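Local coordinates for protein ribulose bisphosphate carboxylase (Pyrococcus horikoshii, PDB 2D69) that probably adds carbon dioxide and water to ribulose 1,5-bisphosphate, yielding two molecules of 3-phosphoglycerate, as part of archaeal AMP degradation, at residues V28-E33 / A84-P89; N117-D122 / G292-A297; L298-R303 / N330-S335; I310-A315 / E324-I329. All blocks are in the same frame, centred on the assembly; numbering follows the deposited sequence.

Interaction 1: V28-E33 / A84-P89; sequences VEYYFE and AKIAYP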
loop_
_atom_site.group_PDB
_atom_site.type_symbol
_atom_site.label_atom_id
_atom_site.label_comp_id
_atom_site.label_asym_id
_atom_site.label_seq_id
_atom_site.Cartn_x
_atom_site.Cartn_y
_atom_site.Cartn_z
ATOM N N VAL A 28 9.636 -34.298 -28.951
ATOM C CA VAL A 28 10.423 -34.848 -27.875
ATOM C C VAL A 28 11.037 -36.171 -28.345
ATOM O O VAL A 28 10.373 -36.973 -29.013
ATOM C CB VAL A 28 9.556 -35.058 -26.619
ATOM C CG1 VAL A 28 10.378 -35.671 -25.521
ATOM C CG2 VAL A 28 8.917 -33.759 -26.196
ATOM N N GLU A 29 12.310 -36.362 -28.030
ATOM C CA GLU A 29 13.017 -37.576 -28.358
ATOM C C GLU A 29 13.217 -38.381 -27.086
ATOM O O GLU A 29 13.727 -37.853 -26.090
ATOM C CB GLU A 29 14.352 -37.266 -29.031
ATOM C CG GLU A 29 14.286 -36.191 -30.108
ATOM C CD GLU A 29 15.585 -36.025 -30.877
ATOM O OE1 GLU A 29 16.072 -34.886 -30.995
ATOM O OE2 GLU A 29 16.114 -37.041 -31.368
ATOM N N TYR A 30 12.813 -39.646 -27.129
ATOM C CA TYR A 30 12.960 -40.580 -26.038
ATOM C C TYR A 30 13.778 -41.815 -26.443
ATOM O O TYR A 30 13.642 -42.361 -27.554
ATOM C CB TYR A 30 11.586 -41.067 -25.561
ATOM C CG TYR A 30 10.629 -40.030 -24.981
ATOM C CD1 TYR A 30 10.690 -39.673 -23.621
ATOM C CD2 TYR A 30 9.642 -39.427 -25.773
ATOM C CE1 TYR A 30 9.828 -38.719 -23.071
ATOM C CE2 TYR A 30 8.752 -38.469 -25.235
ATOM C CZ TYR A 30 8.840 -38.136 -23.882
ATOM O OH TYR A 30 7.958 -37.228 -23.321
ATOM N N TYR A 31 14.604 -42.292 -25.523
ATOM C CA TYR A 31 15.119 -43.667 -25.584
ATOM C C TYR A 31 14.249 -44.562 -24.696
ATOM O O TYR A 31 13.888 -44.177 -23.594
ATOM C CB TYR A 31 16.564 -43.715 -25.050
ATOM C CG TYR A 31 17.079 -45.134 -24.827
ATOM C CD1 TYR A 31 17.026 -45.724 -23.578
ATOM C CD2 TYR A 31 17.552 -45.877 -25.877
ATOM C CE1 TYR A 31 17.473 -47.068 -23.376
ATOM C CE2 TYR A 31 18.020 -47.204 -25.702
ATOM C CZ TYR A 31 17.970 -47.794 -24.442
ATOM O OH TYR A 31 18.402 -49.098 -24.248
ATOM N N PHE A 32 13.964 -45.792 -25.102
ATOM C CA PHE A 32 13.231 -46.662 -24.190
ATOM C C PHE A 32 13.516 -48.125 -24.455
ATOM O O PHE A 32 14.091 -48.457 -25.464
ATOM C CB PHE A 32 11.697 -46.379 -24.257
ATOM C CG PHE A 32 11.054 -46.835 -25.539
ATOM C CD1 PHE A 32 10.988 -45.979 -26.617
ATOM C CD2 PHE A 32 10.534 -48.118 -25.668
ATOM C CE1 PHE A 32 10.414 -46.410 -27.821
ATOM C CE2 PHE A 32 9.972 -48.540 -26.864
ATOM C CZ PHE A 32 9.911 -47.671 -27.938
ATOM N N GLU A 33 13.132 -48.977 -23.507
ATOM C CA GLU A 33 13.182 -50.426 -23.652
ATOM C C GLU A 33 11.789 -50.949 -23.229
ATOM O O GLU A 33 11.350 -50.636 -22.122
ATOM C CB GLU A 33 14.286 -51.015 -22.745
ATOM C CG GLU A 33 15.667 -50.362 -22.965
ATOM C CD GLU A 33 16.721 -50.748 -21.932
ATOM O OE1 GLU A 33 16.383 -51.511 -20.982
ATOM O OE2 GLU A 33 17.886 -50.258 -22.060
ATOM N N ALA A 84 12.303 -43.166 -29.937
ATOM C CA ALA A 84 11.113 -42.573 -30.546
ATOM C C ALA A 84 11.216 -41.057 -30.545
ATOM O O ALA A 84 11.735 -40.483 -29.603
ATOM C CB ALA A 84 9.877 -42.987 -29.808
ATOM N N LYS A 85 10.730 -40.428 -31.613
ATOM C CA LYS A 85 10.507 -39.003 -31.624
ATOM C C LYS A 85 9.019 -38.836 -31.703
ATOM O O LYS A 85 8.336 -39.527 -32.466
ATOM C CB LYS A 85 11.179 -38.340 -32.820
ATOM C CG LYS A 85 12.623 -38.714 -33.007
ATOM C CD LYS A 85 13.257 -37.874 -34.117
ATOM C CE LYS A 85 14.654 -38.383 -34.502
ATOM N NZ LYS A 85 15.135 -37.824 -35.807
ATOM N N ILE A 86 8.507 -37.927 -30.904
ATOM C CA ILE A 86 7.070 -37.748 -30.747
ATOM C C ILE A 86 6.745 -36.275 -30.941
ATOM O O ILE A 86 7.502 -35.403 -30.497
ATOM C CB ILE A 86 6.591 -38.239 -29.363
ATOM C CG1 ILE A 86 6.988 -39.724 -29.144
ATOM C CG2 ILE A 86 5.066 -38.067 -29.262
ATOM C CD1 ILE A 86 6.631 -40.292 -27.712
ATOM N N ALA A 87 5.654 -36.037 -31.655
ATOM C CA ALA A 87 5.211 -34.699 -31.993
ATOM C C ALA A 87 3.969 -34.308 -31.208
ATOM O O ALA A 87 3.028 -35.086 -31.122
ATOM C CB ALA A 87 4.935 -34.593 -33.478
ATOM N N TYR A 88 3.988 -33.073 -30.703
ATOM C CA TYR A 88 3.000 -32.499 -29.785
ATOM C C TYR A 88 2.451 -31.188 -30.312
ATOM O O TYR A 88 3.205 -30.236 -30.494
ATOM C CB TYR A 88 3.643 -32.211 -28.405
ATOM C CG TYR A 88 4.123 -33.478 -27.694
ATOM C CD1 TYR A 88 3.351 -34.091 -26.735
ATOM C CD2 TYR A 88 5.354 -34.058 -28.018
ATOM C CE1 TYR A 88 3.782 -35.229 -26.096
ATOM C CE2 TYR A 88 5.816 -35.158 -27.377
ATOM C CZ TYR A 88 5.021 -35.768 -26.425
ATOM O OH TYR A 88 5.485 -36.900 -25.837
ATOM N N PRO A 89 1.141 -31.120 -30.521
ATOM C CA PRO A 89 0.486 -29.856 -30.828
ATOM C C PRO A 89 0.455 -28.929 -29.623
ATOM O O PRO A 89 0.366 -29.376 -28.459
ATOM C CB PRO A 89 -0.923 -30.292 -31.250
ATOM C CG PRO A 89 -1.155 -31.489 -30.489
ATOM C CD PRO A 89 0.172 -32.225 -30.410
#

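Interaction 2: N117-D122 / G292-A297; sequences NLRLLD and GITMLA. With SO4 (sulfate ion), chain G.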
loop_
_atom_site.group_PDB
_atom_site.type_symbol
_atom_site.label_atom_id
_atom_site.label_comp_id
_atom_site.label_asym_id
_atom_site.label_seq_id
_atom_site.Cartn_x
_atom_site.Cartn_y
_atom_site.Cartn_z
ATOM N N ASN A 117 12.758 -49.089 -19.126
ATOM C CA ASN A 117 13.568 -47.903 -18.909
ATOM C C ASN A 117 13.075 -46.810 -19.862
ATOM O O ASN A 117 12.658 -47.113 -20.969
ATOM C CB ASN A 117 15.030 -48.190 -19.237
ATOM C CG ASN A 117 15.744 -48.982 -18.138
ATOM O OD1 ASN A 117 15.843 -48.530 -16.989
ATOM N ND2 ASN A 117 16.218 -50.192 -18.483
ATOM N N LEU A 118 13.252 -45.540 -19.487
ATOM C CA LEU A 118 12.759 -44.432 -20.272
ATOM C C LEU A 118 13.645 -43.221 -19.989
ATOM O O LEU A 118 13.817 -42.854 -18.839
ATOM C CB LEU A 118 11.283 -44.085 -19.954
ATOM C CG LEU A 118 10.780 -42.845 -20.729
ATOM C CD1 LEU A 118 10.638 -43.106 -22.205
ATOM C CD2 LEU A 118 9.486 -42.299 -20.187
ATOM N N ARG A 119 14.190 -42.633 -21.049
ATOM C CA ARG A 119 15.048 -41.467 -20.914
ATOM C C ARG A 119 14.584 -40.424 -21.860
ATOM O O ARG A 119 14.454 -40.695 -23.039
ATOM C CB ARG A 119 16.490 -41.857 -21.234
ATOM C CG ARG A 119 17.516 -40.914 -20.632
ATOM C CD ARG A 119 18.974 -41.217 -21.030
ATOM N NE ARG A 119 19.891 -40.498 -20.160
ATOM C CZ ARG A 119 21.182 -40.265 -20.420
ATOM N NH1 ARG A 119 21.729 -40.614 -21.575
ATOM N NH2 ARG A 119 21.915 -39.618 -19.522
ATOM N N LEU A 120 14.371 -39.195 -21.384
ATOM C CA LEU A 120 14.062 -38.114 -22.265
ATOM C C LEU A 120 15.383 -37.541 -22.743
ATOM O O LEU A 120 16.147 -37.054 -21.948
ATOM C CB LEU A 120 13.221 -37.101 -21.497
ATOM C CG LEU A 120 12.910 -35.632 -21.856
ATOM C CD1 LEU A 120 13.527 -35.049 -23.074
ATOM C CD2 LEU A 120 11.413 -35.418 -21.831
ATOM N N LEU A 121 15.635 -37.607 -24.044
ATOM C CA LEU A 121 16.921 -37.252 -24.624
ATOM C C LEU A 121 17.053 -35.789 -25.001
ATOM O O LEU A 121 18.107 -35.191 -24.798
ATOM C CB LEU A 121 17.198 -38.089 -25.860
ATOM C CG LEU A 121 17.157 -39.571 -25.654
ATOM C CD1 LEU A 121 17.446 -40.306 -26.997
ATOM C CD2 LEU A 121 18.168 -39.979 -24.554
ATOM N N ASP A 122 15.997 -35.227 -25.569
ATOM C CA ASP A 122 15.991 -33.847 -26.054
ATOM C C ASP A 122 14.569 -33.456 -26.405
ATOM O O ASP A 122 13.712 -34.302 -26.611
ATOM C CB ASP A 122 16.864 -33.734 -27.329
ATOM C CG ASP A 122 17.435 -32.321 -27.568
ATOM O OD1 ASP A 122 17.155 -31.386 -26.796
ATOM O OD2 ASP A 122 18.202 -32.042 -28.531
ATOM N N GLY A 292 15.828 -41.655 -17.257
ATOM C CA GLY A 292 15.847 -40.336 -16.674
ATOM C C GLY A 292 15.759 -39.209 -17.671
ATOM O O GLY A 292 15.071 -39.283 -18.668
ATOM N N ILE A 293 16.407 -38.116 -17.353
ATOM C CA ILE A 293 16.407 -36.958 -18.223
ATOM C C ILE A 293 17.869 -36.600 -18.446
ATOM O O ILE A 293 18.654 -36.583 -17.496
ATOM C CB ILE A 293 15.674 -35.803 -17.547
ATOM C CG1 ILE A 293 14.256 -36.197 -17.099
ATOM C CG2 ILE A 293 15.601 -34.572 -18.475
ATOM C CD1 ILE A 293 13.619 -35.092 -16.268
ATOM N N THR A 294 18.250 -36.318 -19.689
ATOM C CA THR A 294 19.655 -36.026 -19.966
ATOM C C THR A 294 20.008 -34.639 -19.490
ATOM O O THR A 294 19.140 -33.785 -19.360
ATOM C CB THR A 294 19.953 -36.097 -21.450
ATOM O OG1 THR A 294 19.164 -35.107 -22.139
ATOM C CG2 THR A 294 19.571 -37.456 -22.045
ATOM N N MET A 295 21.302 -34.411 -19.255
ATOM C CA MET A 295 21.814 -33.104 -18.883
ATOM C C MET A 295 21.543 -32.101 -20.007
ATOM O O MET A 295 21.328 -30.931 -19.733
ATOM C CB MET A 295 23.328 -33.115 -18.529
ATOM C CG MET A 295 23.860 -31.745 -18.037
ATOM S SD MET A 295 23.043 -31.227 -16.496
ATOM C CE MET A 295 22.791 -29.522 -16.772
ATOM N N LEU A 296 21.532 -32.572 -21.258
ATOM C CA LEU A 296 21.252 -31.709 -22.409
ATOM C C LEU A 296 19.833 -31.092 -22.332
ATOM O O LEU A 296 19.652 -29.895 -22.581
ATOM C CB LEU A 296 21.406 -32.487 -23.709
ATOM C CG LEU A 296 20.920 -31.770 -24.985
ATOM C CD1 LEU A 296 21.732 -30.489 -25.150
ATOM C CD2 LEU A 296 21.095 -32.665 -26.209
ATOM N N ALA A 297 18.851 -31.908 -21.944
ATOM C CA ALA A 297 17.463 -31.453 -21.864
ATOM C C ALA A 297 17.266 -30.480 -20.709
ATOM O O ALA A 297 16.623 -29.451 -20.832
ATOM C CB ALA A 297 16.524 -32.638 -21.726
HETATM S S SO4 G . 21.329 -43.941 -24.715
HETATM O O1 SO4 G . 22.112 -44.792 -23.821
HETATM O O2 SO4 G . 20.236 -44.714 -25.288
HETATM O O3 SO4 G . 20.777 -42.812 -23.961
HETATM O O4 SO4 G . 22.187 -43.505 -25.818
#

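Interaction 3: L298-R303 / N330-S335; sequences LAKAAR and NDFLLS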
loop_
_atom_site.group_PDB
_atom_site.type_symbol
_atom_site.label_atom_id
_atom_site.label_comp_id
_atom_site.label_asym_id
_atom_site.label_seq_id
_atom_site.Cartn_x
_atom_site.Cartn_y
_atom_site.Cartn_z
ATOM N N LEU A 298 17.860 -30.824 -19.577
ATOM C CA LEU A 298 17.865 -29.971 -18.409
ATOM C C LEU A 298 18.476 -28.659 -18.771
ATOM O O LEU A 298 17.921 -27.624 -18.471
ATOM C CB LEU A 298 18.693 -30.594 -17.325
ATOM C CG LEU A 298 18.401 -30.339 -15.871
ATOM C CD1 LEU A 298 19.159 -31.389 -15.018
ATOM C CD2 LEU A 298 18.851 -28.958 -15.481
ATOM N N ALA A 299 19.610 -28.712 -19.449
ATOM C CA ALA A 299 20.325 -27.512 -19.831
ATOM C C ALA A 299 19.491 -26.639 -20.782
ATOM O O ALA A 299 19.586 -25.416 -20.754
ATOM C CB ALA A 299 21.649 -27.871 -20.499
ATOM N N LYS A 300 18.732 -27.282 -21.658
ATOM C CA LYS A 300 17.922 -26.574 -22.636
ATOM C C LYS A 300 16.787 -25.845 -21.924
ATOM O O LYS A 300 16.499 -24.699 -22.206
ATOM C CB LYS A 300 17.375 -27.557 -23.681
ATOM C CG LYS A 300 16.433 -26.976 -24.709
ATOM C CD LYS A 300 16.229 -27.919 -25.885
ATOM C CE LYS A 300 17.254 -27.769 -27.020
ATOM N NZ LYS A 300 17.080 -28.917 -28.054
ATOM N N ALA A 301 16.082 -26.550 -21.055
ATOM C CA ALA A 301 15.100 -25.887 -20.203
ATOM C C ALA A 301 15.700 -24.707 -19.453
ATOM O O ALA A 301 15.104 -23.619 -19.405
ATOM C CB ALA A 301 14.485 -26.872 -19.247
ATOM N N ALA A 302 16.885 -24.895 -18.864
ATOM C CA ALA A 302 17.422 -23.870 -18.008
ATOM C C ALA A 302 17.814 -22.646 -18.857
ATOM O O ALA A 302 17.680 -21.502 -18.382
ATOM C CB ALA A 302 18.646 -24.415 -17.200
ATOM N N ARG A 303 18.333 -22.879 -20.078
ATOM C CA ARG A 303 18.677 -21.778 -20.985
ATOM C C ARG A 303 17.419 -21.011 -21.445
ATOM O O ARG A 303 17.420 -19.785 -21.560
ATOM C CB ARG A 303 19.441 -22.321 -22.186
ATOM C CG ARG A 303 19.787 -21.252 -23.201
ATOM C CD ARG A 303 20.796 -21.655 -24.244
ATOM N NE ARG A 303 21.004 -20.545 -25.144
ATOM C CZ ARG A 303 21.411 -20.628 -26.402
ATOM N NH1 ARG A 303 21.689 -21.818 -26.945
ATOM N NH2 ARG A 303 21.564 -19.516 -27.127
ATOM N N ASN A 330 27.832 -28.131 -24.245
ATOM C CA ASN A 330 28.415 -26.793 -24.324
ATOM C C ASN A 330 28.099 -26.139 -25.660
ATOM O O ASN A 330 27.854 -24.931 -25.707
ATOM C CB ASN A 330 29.952 -26.805 -24.154
ATOM C CG ASN A 330 30.426 -27.059 -22.694
ATOM O OD1 ASN A 330 31.627 -26.930 -22.405
ATOM N ND2 ASN A 330 29.522 -27.435 -21.799
ATOM N N ASP A 331 28.145 -26.946 -26.738
ATOM C CA ASP A 331 27.863 -26.475 -28.084
ATOM C C ASP A 331 26.441 -25.930 -28.151
ATOM O O ASP A 331 26.207 -24.874 -28.696
ATOM C CB ASP A 331 28.012 -27.609 -29.132
ATOM C CG ASP A 331 29.480 -27.927 -29.463
ATOM O OD1 ASP A 331 29.703 -28.870 -30.254
ATOM O OD2 ASP A 331 30.459 -27.312 -28.980
ATOM N N PHE A 332 25.499 -26.682 -27.611
ATOM C CA PHE A 332 24.139 -26.192 -27.465
ATOM C C PHE A 332 24.061 -24.904 -26.643
ATOM O O PHE A 332 23.482 -23.931 -27.082
ATOM C CB PHE A 332 23.219 -27.231 -26.816
ATOM C CG PHE A 332 21.983 -26.611 -26.290
ATOM C CD1 PHE A 332 21.005 -26.153 -27.190
ATOM C CD2 PHE A 332 21.837 -26.338 -24.918
ATOM C CE1 PHE A 332 19.890 -25.454 -26.718
ATOM C CE2 PHE A 332 20.701 -25.664 -24.442
ATOM C CZ PHE A 332 19.724 -25.223 -25.351
ATOM N N LEU A 333 24.637 -24.884 -25.454
ATOM C CA LEU A 333 24.583 -23.696 -24.608
ATOM C C LEU A 333 25.042 -22.435 -25.346
ATOM O O LEU A 333 24.490 -21.317 -25.113
ATOM C CB LEU A 333 25.379 -23.872 -23.327
ATOM C CG LEU A 333 24.733 -24.841 -22.299
ATOM C CD1 LEU A 333 25.677 -24.990 -21.138
ATOM C CD2 LEU A 333 23.399 -24.373 -21.759
ATOM N N LEU A 334 26.026 -22.598 -26.237
ATOM C CA LEU A 334 26.624 -21.448 -26.887
ATOM C C LEU A 334 26.059 -21.196 -28.272
ATOM O O LEU A 334 26.422 -20.211 -28.882
ATOM C CB LEU A 334 28.154 -21.610 -26.983
ATOM C CG LEU A 334 28.962 -21.527 -25.693
ATOM C CD1 LEU A 334 30.362 -22.108 -25.938
ATOM C CD2 LEU A 334 29.035 -20.099 -25.198
ATOM N N SER A 335 25.182 -22.071 -28.769
ATOM C CA SER A 335 24.686 -21.977 -30.129
ATOM C C SER A 335 23.655 -20.856 -30.241
ATOM O O SER A 335 23.005 -20.473 -29.259
ATOM C CB SER A 335 24.003 -23.287 -30.578
ATOM O OG SER A 335 22.846 -23.504 -29.788
#

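Interaction 4: I310-A315 / E324-I329; sequences IHTGTA and EEIKRI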
loop_
_atom_site.group_PDB
_atom_site.type_symbol
_atom_site.label_atom_id
_atom_site.label_comp_id
_atom_site.label_asym_id
_atom_site.label_seq_id
_atom_site.Cartn_x
_atom_site.Cartn_y
_atom_site.Cartn_z
ATOM N N ILE A 310 25.872 -22.263 -16.412
ATOM C CA ILE A 310 25.473 -23.532 -15.778
ATOM C C ILE A 310 26.607 -24.552 -15.894
ATOM O O ILE A 310 27.317 -24.604 -16.916
ATOM C CB ILE A 310 24.150 -24.092 -16.409
ATOM C CG1 ILE A 310 23.641 -25.320 -15.674
ATOM C CG2 ILE A 310 24.364 -24.446 -17.847
ATOM C CD1 ILE A 310 22.246 -25.709 -16.052
ATOM N N HIS A 311 26.777 -25.326 -14.820
ATOM C CA HIS A 311 27.767 -26.396 -14.726
ATOM C C HIS A 311 27.416 -27.443 -15.737
ATOM O O HIS A 311 26.279 -27.859 -15.748
ATOM C CB HIS A 311 27.716 -27.047 -13.319
ATOM C CG HIS A 311 28.266 -26.179 -12.220
ATOM N ND1 HIS A 311 29.611 -26.130 -11.918
ATOM C CD2 HIS A 311 27.654 -25.356 -11.332
ATOM C CE1 HIS A 311 29.804 -25.282 -10.915
ATOM N NE2 HIS A 311 28.632 -24.812 -10.530
ATOM N N THR A 312 28.372 -27.884 -16.556
ATOM C CA THR A 312 28.170 -29.039 -17.468
ATOM C C THR A 312 29.107 -30.281 -17.325
ATOM O O THR A 312 28.827 -31.293 -17.977
ATOM C CB THR A 312 28.267 -28.578 -18.909
ATOM O OG1 THR A 312 29.514 -27.909 -19.091
ATOM C CG2 THR A 312 27.194 -27.489 -19.213
ATOM N N GLY A 313 30.187 -30.197 -16.544
ATOM C CA GLY A 313 31.234 -31.249 -16.504
ATOM C C GLY A 313 32.574 -30.848 -17.147
ATOM O O GLY A 313 32.624 -29.796 -17.763
ATOM N N THR A 314 33.648 -31.654 -17.017
ATOM C CA THR A 314 34.977 -31.366 -17.663
ATOM C C THR A 314 35.784 -32.563 -18.182
ATOM O O THR A 314 35.449 -33.722 -17.886
ATOM C CB THR A 314 35.937 -30.697 -16.686
ATOM O OG1 THR A 314 36.136 -31.547 -15.538
ATOM C CG2 THR A 314 35.343 -29.413 -16.189
ATOM N N ALA A 315 36.880 -32.252 -18.897
ATOM C CA ALA A 315 37.846 -33.246 -19.353
ATOM C C ALA A 315 39.252 -33.002 -18.739
ATOM O O ALA A 315 40.055 -32.123 -19.137
ATOM C CB ALA A 315 37.889 -33.327 -20.876
ATOM N N GLU A 324 32.377 -36.501 -25.511
ATOM C CA GLU A 324 31.316 -36.323 -26.512
ATOM C C GLU A 324 30.048 -35.639 -25.938
ATOM O O GLU A 324 29.532 -34.682 -26.517
ATOM C CB GLU A 324 30.885 -37.662 -27.102
ATOM C CG GLU A 324 32.001 -38.512 -27.684
ATOM C CD GLU A 324 32.447 -38.061 -29.074
ATOM O OE1 GLU A 324 31.885 -38.591 -30.075
ATOM O OE2 GLU A 324 33.381 -37.205 -29.161
ATOM N N GLU A 325 29.551 -36.163 -24.821
ATOM C CA GLU A 325 28.332 -35.640 -24.184
ATOM C C GLU A 325 28.542 -34.203 -23.734
ATOM O O GLU A 325 27.691 -33.368 -23.928
ATOM C CB GLU A 325 27.913 -36.490 -22.961
ATOM C CG GLU A 325 26.744 -35.893 -22.156
ATOM C CD GLU A 325 26.180 -36.829 -21.080
ATOM O OE1 GLU A 325 26.985 -37.523 -20.397
ATOM O OE2 GLU A 325 24.926 -36.866 -20.913
ATOM N N ILE A 326 29.684 -33.920 -23.130
ATOM C CA ILE A 326 29.914 -32.623 -22.559
ATOM C C ILE A 326 30.033 -31.575 -23.637
ATOM O O ILE A 326 29.446 -30.482 -23.516
ATOM C CB ILE A 326 31.136 -32.624 -21.684
ATOM C CG1 ILE A 326 30.840 -33.476 -20.436
ATOM C CG2 ILE A 326 31.503 -31.161 -21.272
ATOM C CD1 ILE A 326 32.066 -33.757 -19.611
ATOM N N LYS A 327 30.787 -31.916 -24.676
ATOM C CA LYS A 327 30.964 -31.038 -25.813
ATOM C C LYS A 327 29.607 -30.759 -26.501
ATOM O O LYS A 327 29.390 -29.669 -26.957
ATOM C CB LYS A 327 31.962 -31.635 -26.811
ATOM C CG LYS A 327 32.320 -30.667 -27.948
ATOM C CD LYS A 327 33.054 -29.387 -27.398
ATOM C CE LYS A 327 33.734 -28.550 -28.522
ATOM N NZ LYS A 327 32.746 -28.067 -29.564
ATOM N N ARG A 328 28.714 -31.744 -26.565
ATOM C CA ARG A 328 27.388 -31.545 -27.118
ATOM C C ARG A 328 26.626 -30.486 -26.283
ATOM O O ARG A 328 26.061 -29.532 -26.838
ATOM C CB ARG A 328 26.602 -32.868 -27.160
ATOM C CG ARG A 328 25.238 -32.799 -27.883
ATOM C CD ARG A 328 24.395 -34.108 -27.860
ATOM N NE ARG A 328 25.266 -35.276 -27.752
ATOM C CZ ARG A 328 26.002 -35.785 -28.747
ATOM N NH1 ARG A 328 25.952 -35.243 -29.965
ATOM N NH2 ARG A 328 26.782 -36.853 -28.531
ATOM N N ILE A 329 26.662 -30.636 -24.964
ATOM C CA ILE A 329 25.971 -29.704 -24.103
ATOM C C ILE A 329 26.511 -28.295 -24.267
ATOM O O ILE A 329 25.714 -27.353 -24.401
ATOM C CB ILE A 329 26.007 -30.146 -22.662
ATOM C CG1 ILE A 329 25.258 -31.480 -22.549
ATOM C CG2 ILE A 329 25.321 -29.099 -21.762
ATOM C CD1 ILE A 329 25.520 -32.249 -21.308
#

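Interaction 1: V28-E33 / A84-P89
Val28 and Ile86 exchange two backbone hydrogen bonds, and Tyr30 and Ala84 do the same two residues further along the antiparallel strands. The straightest runs from Tyr30 N to Ala84 O, 2.8 Å long with 174° at the hydrogen. Between these hydrogen-bonded pairs sits the non-hydrogen-bonded pair Glu29 and Lys85, where Lys85 CA turns a C-H toward Val28 O at 3.3 Å.

On the face of Val28, Tyr30 and Ile86, the CD1 end of Ile86 meets Tyr30 CD2 at 3.7 Å, the two side chains crossing at about a right angle. Val28 CG2 touches Tyr88 CE2 at 3.6 Å. Tyr88 has CG anti to the carbonyl carbon (chi1 -64°), which carries its hydroxyl to the edge of the Tyr30 ring. The two hydroxyls do not bond each other: Tyr30 OH is bonded to Val105 O, and Tyr88 OH to Ser50 OG. Ile46 of helix 39-49 covers this face.

On the other face Glu29 and Lys85 run alongside each other in the same direction, Glu29 OE2 touching Lys85 CE at 3.7 Å. Glu29 OE1 bonds His124, Lys85 makes a cation-pi contact with Tyr74, and Glu29 OE2 stays 4.6 Å from Lys85 NZ. The backbone bonds therefore fix the register, and the charge pair probably adds only a diffuse attraction.

Interaction 2: N117-D122 / G292-A297
Thr294 OG1 is gripped by two groups: it donates to Leu121 O at 2.9 Å and accepts from Ala297 N at 3.2 Å. The second bond makes Thr294 the N-cap of helix 295-305. OG1 reaches both because it sits between its own backbone N and carbonyl carbon (chi1 62°); toward Leu121 O it approaches from above the carbonyl plane.

Just before the cap, strand 292-293 of the catalytic domain adds a short parallel edge to the sheet of the N-terminal domain. Gly292 N bonds Leu118 O, Leu120 N bonds Gly292 O, and Thr294 N reaches Leu120 O at 3.2 Å. Beyond this, Leu121 and Asp122 form a classic beta bulge opposite Glu29. Asp122 rests on Leu296, with OD2 3.8 Å from CD2, while its OD1 is salt-bridged to Lys300.

Thr294 CG2 lies over the centre of one face of the Arg119 guanidinium, 3.5 Å above its plane. With valine in place of this threonine, Leu121 O would probably lose its hydroxyl donor and the first turn of the helix its side-chain cap. At its edge, the same guanidinium points Arg119 NH1 at O3 of a bound sulfate, a weak hydrogen bond of 3.4 Å.

Interaction 3: L298-R303 / N330-S335
Arg303 reaches from helix 295-305 to the C-terminal end of helix 323-334 and grips Ser335 O end-on with two nitrogens. Arg303 NH2 lies 2.7 Å from Ser335 O, almost in line with the carbonyl bond, and NH1 3.0 Å from the same oxygen, which lies near the guanidinium plane. The side chain gets there stretched out from CG to NE, CG anti to the backbone N (chi1 178°). Its NE is satisfied by Arg341 O, and NH2 adds a weak bond to Ile340 O.

Two further carbonyls crowd the same cation without bonding to it. Leu333 O sits over one face, 3.3 Å above the guanidinium plane of Arg303, and Phe332 O comes near NH1, but the N-H does not point at it. Phe332 O has its own donors, Ser335 N and Ser335 OG, the hydroxyl at 2.8 Å lying on a lone pair. A positive charge among carbonyls at a helix C terminus is likely to be favourable electrostatically.

The Phe332 ring packs on Lys300. Its CE2 meets Lys300 CA at 3.4 Å, and Lys300 CE comes to 3.5 Å from Phe332 CE1 because the chain bends at chi3 (-88°). Lys300 NZ runs on to Phe123 O as well as to Asp122, tying this helix to the N-terminal domain. Trp337 meets the Phe332 ring edge-to-face.

Leu333 CD2 touches Ala299 CB at 4.1 Å. The short helical segments run nearly parallel, 16° apart with axes 10.2 Å from each other, the arrangement of neighbouring outer helices in a TIM barrel.

Interaction 4: I310-A315 / E324-I329
Apolar contacts carry this interface, at two places. Thr312 turns its methyl to the helix, CG2 meeting Ile329 CG2 at 3.5 Å as the two side chains pass antiparallel to each other. One turn earlier Ile326 lies against the backbone: CG1 is 3.9 Å from Thr312 O, and CD1 comes to 3.7 Å from Thr314 N and 3.8 Å from Gly313 C. Its CG1 is anti to the carbonyl carbon (chi1 -69°), and the extended branch ends against the peptide joining Gly313 to Thr314.

Gly313 suits that closeness, since a beta carbon there would fall 3.0 Å from Ile326 CD1 and would also collide with the carbonyl oxygen of Thr312. Cutting this isoleucine back to alanine would probably open a gap beside the Gly313 peptide, with CD1 no longer there to cover Thr314 N.

These are the parts of a beta-alpha-beta unit, strand 309-311, helix 323-334 and strand 344-348, in the TIM barrel. The connection between the two segments is loop 6 of RuBisCO, which holds Lys318, the predicted transition-state stabiliser; His311, a predicted substrate ligand, ends the strand.

No hydrogen bond crosses between the segments, and the polar groups look to neighbours. Thr312 OG1 pairs with Asn330 ND2, while Thr314 OG1 makes a weak bond to Ser348 O.

Following the chain from the N terminus, interaction 1 closes first, bringing strands 26-34 and 81-88 together across 50 intervening residues of the N-terminal domain. Interaction 2 opens after it and spans 169 residues, joining strand 115-124, the neighbour of 26-34 in the same sheet, to the catalytic domain. Next along the chain, interaction 3 pairs helix 295-305 with helix 323-334. Interaction 4, with only eight residues between its segments, is nested inside the loop of interaction 3; none cross. Asp122 and Lys300 link interactions 2 and 3, Met295 packs on Ile329 between 2 and 4, and Asn330 meets Thr312 between 3 and 4, making a continuous path from N-terminal sheet to barrel.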